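Local coordinates for protein catalase (Bacillus pumilus, PDB 4QOL) that breaks hydrogen peroxide down to water and oxygen at a heme iron, and also shows peroxidase-like reactivity toward phenolic substrates, at residues G62-M73 against K294-P304. Residues are numbered along the deposited sequence; the frame is centred on the assembly and turned at random.
With NA (sodium ion), chain I.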
ATOM      1  N   GLY A  62     -25.149   4.477   3.022  1.00 15.00           N
ATOM      2  CA  GLY A  62     -25.050   5.193   4.297  1.00 15.76           C
ATOM      3  C   GLY A  62     -25.968   6.409   4.407  1.00 15.30           C
ATOM      4  O   GLY A  62     -26.315   7.036   3.421  1.00 16.26           O
ATOM      5  N   ALA A  63     -26.233   6.819   5.628  1.00 15.26           N
ATOM      6  CA  ALA A  63     -26.975   8.055   5.895  1.00 14.73           C
ATOM      7  C   ALA A  63     -26.650   8.566   7.284  1.00 15.66           C
ATOM      8  O   ALA A  63     -26.307   7.788   8.158  1.00 15.35           O
ATOM      9  CB  ALA A  63     -28.457   7.809   5.761  1.00 15.19           C
ATOM     10  N   TYR A  64     -26.788   9.870   7.465  1.00 14.31           N
ATOM     11  CA  TYR A  64     -26.649  10.462   8.838  1.00 14.99           C
ATOM     12  C   TYR A  64     -27.991  10.704   9.486  1.00 15.19           C
ATOM     13  O   TYR A  64     -29.020  10.798   8.829  1.00 16.44           O
ATOM     14  CB  TYR A  64     -25.943  11.810   8.704  1.00 15.48           C
ATOM     15  CG  TYR A  64     -24.548  11.724   8.200  1.00 14.28           C
ATOM     16  CD1 TYR A  64     -24.301  11.797   6.847  1.00 15.03           C
ATOM     17  CD2 TYR A  64     -23.470  11.694   9.065  1.00 15.43           C
ATOM     18  CE1 TYR A  64     -22.986  11.764   6.354  1.00 16.12           C
ATOM     19  CE2 TYR A  64     -22.157  11.687   8.603  1.00 16.32           C
ATOM     20  CZ  TYR A  64     -21.942  11.684   7.216  1.00 16.44           C
ATOM     21  OH  TYR A  64     -20.618  11.695   6.753  1.00 19.32           O
ATOM     22  N   GLY A  65     -27.961  10.816  10.813  1.00 15.34           N
ATOM     23  CA  GLY A  65     -29.144  11.119  11.522  1.00 17.35           C
ATOM     24  C   GLY A  65     -28.890  11.474  12.961  1.00 16.44           C
ATOM     25  O   GLY A  65     -27.815  11.925  13.330  1.00 17.09           O
ATOM     26  N   VAL A  66     -29.925  11.323  13.754  1.00 17.74           N
ATOM     27  CA  VAL A  66     -29.901  11.665  15.184  1.00 19.34           C
ATOM     28  C   VAL A  66     -30.550  10.561  16.006  1.00 17.78           C
ATOM     29  O   VAL A  66     -31.541   9.980  15.603  1.00 20.33           O
ATOM     30  CB  VAL A  66     -30.612  13.026  15.467  1.00 19.95           C
ATOM     31  CG1 VAL A  66     -30.631  13.337  16.940  1.00 23.72           C
ATOM     32  CG2 VAL A  66     -29.898  14.146  14.728  1.00 21.06           C
ATOM     33  N   PHE A  67     -29.931  10.237  17.126  1.00 18.38           N
ATOM     34  CA  PHE A  67     -30.527   9.417  18.138  1.00 18.60           C
ATOM     35  C   PHE A  67     -30.955  10.231  19.368  1.00 18.01           C
ATOM     36  O   PHE A  67     -30.198  11.014  19.857  1.00 18.05           O
ATOM     37  CB  PHE A  67     -29.539   8.332  18.609  1.00 18.69           C
ATOM     38  CG  PHE A  67     -30.120   7.466  19.696  1.00 17.86           C
ATOM     39  CD1 PHE A  67     -30.960   6.416  19.368  1.00 18.70           C
ATOM     40  CD2 PHE A  67     -29.791   7.670  21.023  1.00 19.50           C
ATOM     41  CE1 PHE A  67     -31.512   5.612  20.328  1.00 19.44           C
ATOM     42  CE2 PHE A  67     -30.343   6.852  21.999  1.00 20.30           C
ATOM     43  CZ  PHE A  67     -31.221   5.850  21.654  1.00 19.99           C
ATOM     44  N   GLU A  68     -32.201  10.060  19.782  1.00 18.84           N
ATOM     45  CA  GLU A  68     -32.744  10.749  20.963  1.00 22.39           C
ATOM     46  C   GLU A  68     -33.189   9.770  22.026  1.00 20.80           C
ATOM     47  O   GLU A  68     -34.011   8.906  21.768  1.00 20.71           O
ATOM     48  CB  GLU A  68     -33.944  11.636  20.565  1.00 25.58           C
ATOM     49  CG  GLU A  68     -34.460  12.466  21.741  1.00 28.22           C
ATOM     50  CD  GLU A  68     -35.427  13.537  21.318  1.00 33.21           C
ATOM     51  OE1 GLU A  68     -35.517  13.836  20.114  1.00 38.12           O
ATOM     52  OE2 GLU A  68     -36.108  14.076  22.193  1.00 35.22           O
ATOM     53  N   VAL A  69     -32.731  10.000  23.245  1.00 21.14           N
ATOM     54  CA  VAL A  69     -33.099   9.202  24.379  1.00 22.43           C
ATOM     55  C   VAL A  69     -34.524   9.550  24.796  1.00 21.78           C
ATOM     56  O   VAL A  69     -34.862  10.746  24.985  1.00 18.90           O
ATOM     57  CB  VAL A  69     -32.167   9.444  25.578  1.00 22.74           C
ATOM     58  CG1 VAL A  69     -32.619   8.688  26.837  1.00 22.07           C
ATOM     59  CG2 VAL A  69     -30.737   9.029  25.196  1.00 21.64           C
ATOM     60  N   GLU A  70     -35.317   8.501  24.948  1.00 20.39           N
ATOM     61  CA  GLU A  70     -36.647   8.631  25.587  1.00 24.59           C
ATOM     62  C   GLU A  70     -36.616   8.283  27.082  1.00 25.07           C
ATOM     63  O   GLU A  70     -37.194   8.977  27.901  1.00 26.04           O
ATOM     64  CB  GLU A  70     -37.683   7.755  24.876  1.00 26.03           C
ATOM     65  CG  GLU A  70     -39.076   7.976  25.475  1.00 29.91           C
ATOM     66  CD  GLU A  70     -40.196   7.270  24.766  1.00 32.27           C
ATOM     67  OE1 GLU A  70     -41.291   7.145  25.394  1.00 37.97           O
ATOM     68  OE2 GLU A  70     -40.019   6.860  23.618  1.00 32.18           O
ATOM     69  N   ASN A  71     -35.937   7.200  27.437  1.00 23.96           N
ATOM     70  CA  ASN A  71     -35.805   6.786  28.829  1.00 23.09           C
ATOM     71  C   ASN A  71     -34.337   6.713  29.197  1.00 22.38           C
ATOM     72  O   ASN A  71     -33.581   5.944  28.604  1.00 21.27           O
ATOM     73  CB  ASN A  71     -36.458   5.437  29.035  1.00 23.38           C
ATOM     74  CG  ASN A  71     -37.948   5.481  28.766  1.00 25.97           C
ATOM     75  OD1 ASN A  71     -38.632   6.343  29.322  1.00 26.56           O
ATOM     76  ND2 ASN A  71     -38.432   4.663  27.869  1.00 23.32           N
ATOM     77  N   SER A  72     -33.928   7.482  30.195  1.00 23.36           N
ATOM     78  CA  SER A  72     -32.539   7.463  30.599  1.00 24.30           C
ATOM     79  C   SER A  72     -32.168   6.099  31.195  1.00 23.99           C
ATOM     80  O   SER A  72     -33.022   5.374  31.759  1.00 24.06           O
ATOM     81  CB  SER A  72     -32.218   8.637  31.507  1.00 27.38           C
ATOM     82  OG  SER A  72     -32.801   8.388  32.716  1.00 26.65           O
ATOM     83  N   MET A  73     -30.929   5.695  30.953  1.00 22.36           N
ATOM     84  CA  MET A  73     -30.528   4.325  31.261  1.00 23.10           C
ATOM     85  C   MET A  73     -29.523   4.310  32.380  1.00 22.28           C
ATOM     86  O   MET A  73     -28.842   3.327  32.596  1.00 21.11           O
ATOM     87  CB  MET A  73     -29.964   3.649  29.975  1.00 23.04           C
ATOM     88  CG  MET A  73     -31.010   3.283  28.952  1.00 24.63           C
ATOM     89  SD  MET A  73     -32.056   1.929  29.535  1.00 27.92           S
ATOM     90  CE  MET A  73     -33.629   2.752  29.373  1.00 26.87           C
ATOM     91  N   LYS A 294     -37.859   0.182  26.219  1.00 22.48           N
ATOM     92  CA  LYS A 294     -37.608   1.219  25.242  1.00 22.20           C
ATOM     93  C   LYS A 294     -36.521   2.179  25.717  1.00 21.44           C
ATOM     94  O   LYS A 294     -36.529   2.594  26.880  1.00 22.35           O
ATOM     95  CB  LYS A 294     -38.876   1.993  24.904  1.00 24.78           C
ATOM     96  CG  LYS A 294     -38.726   2.828  23.624  1.00 27.38           C
ATOM     97  CD  LYS A 294     -40.057   3.484  23.319  1.00 30.60           C
ATOM     98  CE  LYS A 294     -40.014   4.132  21.955  1.00 33.42           C
ATOM     99  NZ  LYS A 294     -41.172   5.006  21.801  1.00 35.60           N
ATOM    100  N   VAL A 295     -35.559   2.483  24.812  1.00 20.44           N
ATOM    101  CA  VAL A 295     -34.487   3.427  25.109  1.00 20.09           C
ATOM    102  C   VAL A 295     -34.679   4.757  24.424  1.00 20.16           C
ATOM    103  O   VAL A 295     -34.581   5.829  25.056  1.00 21.78           O
ATOM    104  CB  VAL A 295     -33.111   2.850  24.812  1.00 19.63           C
ATOM    105  CG1 VAL A 295     -32.026   3.879  25.139  1.00 20.15           C
ATOM    106  CG2 VAL A 295     -32.945   1.534  25.534  1.00 19.10           C
ATOM    107  N   GLY A 296     -34.938   4.722  23.132  1.00 20.48           N
ATOM    108  CA  GLY A 296     -35.026   5.921  22.364  1.00 20.00           C
ATOM    109  C   GLY A 296     -35.204   5.653  20.907  1.00 19.75           C
ATOM    110  O   GLY A 296     -35.621   4.543  20.517  1.00 20.61           O
ATOM    111  N   ARG A 297     -35.029   6.703  20.131  1.00 17.66           N
ATOM    112  CA  ARG A 297     -35.346   6.613  18.720  1.00 19.69           C
ATOM    113  C   ARG A 297     -34.282   7.264  17.852  1.00 18.83           C
ATOM    114  O   ARG A 297     -33.757   8.329  18.175  1.00 17.95           O
ATOM    115  CB  ARG A 297     -36.694   7.311  18.391  1.00 21.40           C
ATOM    116  CG  ARG A 297     -37.129   7.226  16.921  1.00 24.13           C
ATOM    117  CD  ARG A 297     -38.457   7.968  16.840  1.00 28.55           C
ATOM    118  NE  ARG A 297     -39.266   7.837  15.642  1.00 33.13           N
ATOM    119  CZ  ARG A 297     -40.221   6.935  15.408  1.00 33.85           C
ATOM    120  NH1 ARG A 297     -40.452   5.911  16.216  1.00 33.50           N
ATOM    121  NH2 ARG A 297     -40.888   7.014  14.265  1.00 33.74           N
ATOM    122  N   MET A 298     -33.931   6.544  16.791  1.00 18.56           N
ATOM    123  CA  MET A 298     -32.965   7.023  15.791  1.00 18.26           C
ATOM    124  C   MET A 298     -33.687   7.354  14.465  1.00 18.44           C
ATOM    125  O   MET A 298     -34.447   6.544  13.919  1.00 18.70           O
ATOM    126  CB  MET A 298     -31.899   5.951  15.509  1.00 19.39           C
ATOM    127  CG  MET A 298     -30.942   6.343  14.376  1.00 19.34           C
ATOM    128  SD  MET A 298     -29.604   5.126  14.224  1.00 19.70           S
ATOM    129  CE  MET A 298     -30.439   3.747  13.445  1.00 19.10           C
ATOM    130  N   THR A 299     -33.452   8.551  13.969  1.00 17.55           N
ATOM    131  CA  THR A 299     -34.041   9.029  12.733  1.00 18.73           C
ATOM    132  C   THR A 299     -32.906   9.342  11.788  1.00 18.23           C
ATOM    133  O   THR A 299     -31.986  10.100  12.135  1.00 16.76           O
ATOM    134  CB  THR A 299     -34.881  10.296  12.965  1.00 18.73           C
ATOM    135  OG1 THR A 299     -35.855   9.983  13.963  1.00 19.88           O
ATOM    136  CG2 THR A 299     -35.553  10.752  11.732  1.00 19.00           C
ATOM    137  N   LEU A 300     -32.991   8.804  10.588  1.00 16.69           N
ATOM    138  CA  LEU A 300     -32.012   9.127   9.549  1.00 18.29           C
ATOM    139  C   LEU A 300     -32.549  10.183   8.593  1.00 19.67           C
ATOM    140  O   LEU A 300     -33.581   9.950   7.923  1.00 19.01           O
ATOM    141  CB  LEU A 300     -31.638   7.861   8.779  1.00 18.80           C
ATOM    142  CG  LEU A 300     -31.076   6.738   9.665  1.00 18.68           C
ATOM    143  CD1 LEU A 300     -30.662   5.578   8.782  1.00 21.08           C
ATOM    144  CD2 LEU A 300     -29.926   7.233  10.533  1.00 19.96           C
ATOM    145  N   ASN A 301     -31.839  11.315   8.520  1.00 19.35           N
ATOM    146  CA  ASN A 301     -32.407  12.510   7.882  1.00 21.64           C
ATOM    147  C   ASN A 301     -31.476  13.247   6.892  1.00 20.62           C
ATOM    148  O   ASN A 301     -31.811  14.323   6.420  1.00 20.18           O
ATOM    149  CB  ASN A 301     -32.910  13.475   8.943  1.00 21.86           C
ATOM    150  CG  ASN A 301     -31.804  14.002   9.846  1.00 21.94           C
ATOM    151  OD1 ASN A 301     -30.630  13.804   9.588  1.00 21.48           O
ATOM    152  ND2 ASN A 301     -32.191  14.670  10.921  1.00 27.10           N
ATOM    153  N   ARG A 302     -30.320  12.675   6.578  1.00 19.29           N
ATOM    154  CA  ARG A 302     -29.375  13.340   5.685  1.00 19.89           C
ATOM    155  C   ARG A 302     -28.555  12.324   4.862  1.00 19.59           C
ATOM    156  O   ARG A 302     -27.868  11.477   5.422  1.00 17.44           O
ATOM    157  CB  ARG A 302     -28.477  14.256   6.513  1.00 21.75           C
ATOM    158  CG  ARG A 302     -27.529  15.082   5.682  1.00 22.63           C
ATOM    159  CD  ARG A 302     -26.846  16.207   6.471  1.00 24.48           C
ATOM    160  NE  ARG A 302     -26.268  15.757   7.745  1.00 25.96           N
ATOM    161  CZ  ARG A 302     -24.989  15.469   7.983  1.00 29.67           C
ATOM    162  NH1 ARG A 302     -24.060  15.544   7.067  1.00 28.89           N
ATOM    163  NH2 ARG A 302     -24.642  15.073   9.208  1.00 30.94           N
ATOM    164  N   ASN A 303     -28.551  12.488   3.535  1.00 18.57           N
ATOM    165  CA  ASN A 303     -27.682  11.720   2.713  1.00 19.79           C
ATOM    166  C   ASN A 303     -26.250  12.311   2.780  1.00 18.52           C
ATOM    167  O   ASN A 303     -26.062  13.506   2.990  1.00 19.23           O
ATOM    168  CB  ASN A 303     -28.190  11.659   1.278  1.00 18.48           C
ATOM    169  CG  ASN A 303     -29.469  10.865   1.166  1.00 18.23           C
ATOM    170  OD1 ASN A 303     -29.554   9.740   1.677  1.00 21.88           O
ATOM    171  ND2 ASN A 303     -30.449  11.424   0.498  1.00 18.86           N
ATOM    172  N   PRO A 304     -25.243  11.461   2.587  1.00 19.03           N
ATOM    173  CA  PRO A 304     -23.870  11.995   2.504  1.00 18.34           C
ATOM    174  C   PRO A 304     -23.656  12.907   1.337  1.00 17.84           C
ATOM    175  O   PRO A 304     -24.409  12.863   0.301  1.00 18.97           O
ATOM    176  CB  PRO A 304     -22.990  10.736   2.360  1.00 18.49           C
ATOM    177  CG  PRO A 304     -23.885   9.619   2.869  1.00 20.27           C
ATOM    178  CD  PRO A 304     -25.266   9.996   2.425  1.00 20.10           C
TER
HETATM  179 NA    NA I 505     -34.810   8.679  33.690  1.00 15.80          NA
HETATM  180  O   HOH W   1     -28.521   7.053   1.714  1.00 18.49           O
HETATM  181  O   HOH W   2     -35.486   6.671  32.959  1.00 34.03           O
HETATM  182  O   HOH W   3     -36.820   9.018  33.968  1.00 34.75           O
HETATM  183  O   HOH W   4     -34.287  10.394  34.271  1.00 36.56           O
HETATM  184  O   HOH W   5     -34.324   8.039  35.513  1.00 28.49           O
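Tyr64 and Arg302 stack at one end of a strand pair, and Glu70 and Lys294 form a salt bridge at the other; between them, strands 60-69 and 293-302 illustrate how an antiparallel ladder absorbs an irregularity. Regular pairing, such as Val66 with Thr299 in both directions, breaks at a classic beta bulge, where Asn301 and Arg302 both donate to Tyr64 O. Asn301 N lies in the carbonyl plane, 2.9 Å from Tyr64 O, whereas Arg302 N comes from above the plane.

Followed outward, Tyr64 CB already touches Arg302 NH2 at 3.5 Å. CG lies beneath the guanidinium, CD2 also meets NH2, CD1 meets NH1, and CE1 reaches both NH1 and the Pro304 ring. With CG anti to the carbonyl carbon (chi1 -64°), the ring can lie under the guanidinium, planes 16° apart, in an offset cation-pi stack; OH is hydrogen-bonded to Glu310 OE1. On the face opposite Tyr64, Phe67 sets its edge against Met298 CB, and its CZ meets Val295 CG1 at 4.1 Å.

Just past strand 60-69, Glu70 N and Asn71 N both donate to Val295 O. The Asn71 amide sends ND2 to Lys294 O, 3.0 Å away and well above that carbonyl plane. Lys294, its CG opposite the backbone N (chi1 -165°) and its chain extended, brings NZ within 2.8 Å of Glu70 OE2, on the syn lone pair. A methionine in place of Lys294 would probably leave the Glu70 carboxylate without this positive mate and freer to turn. Next along, Ser72 OG coordinates the sodium ion, whose site Glu85 shares.

These strands belong to the antiparallel beta-barrel of the catalase fold. The chemistry implies a division of labour: backbone bonds set the register, while charged side chains probably add local attraction at both ends.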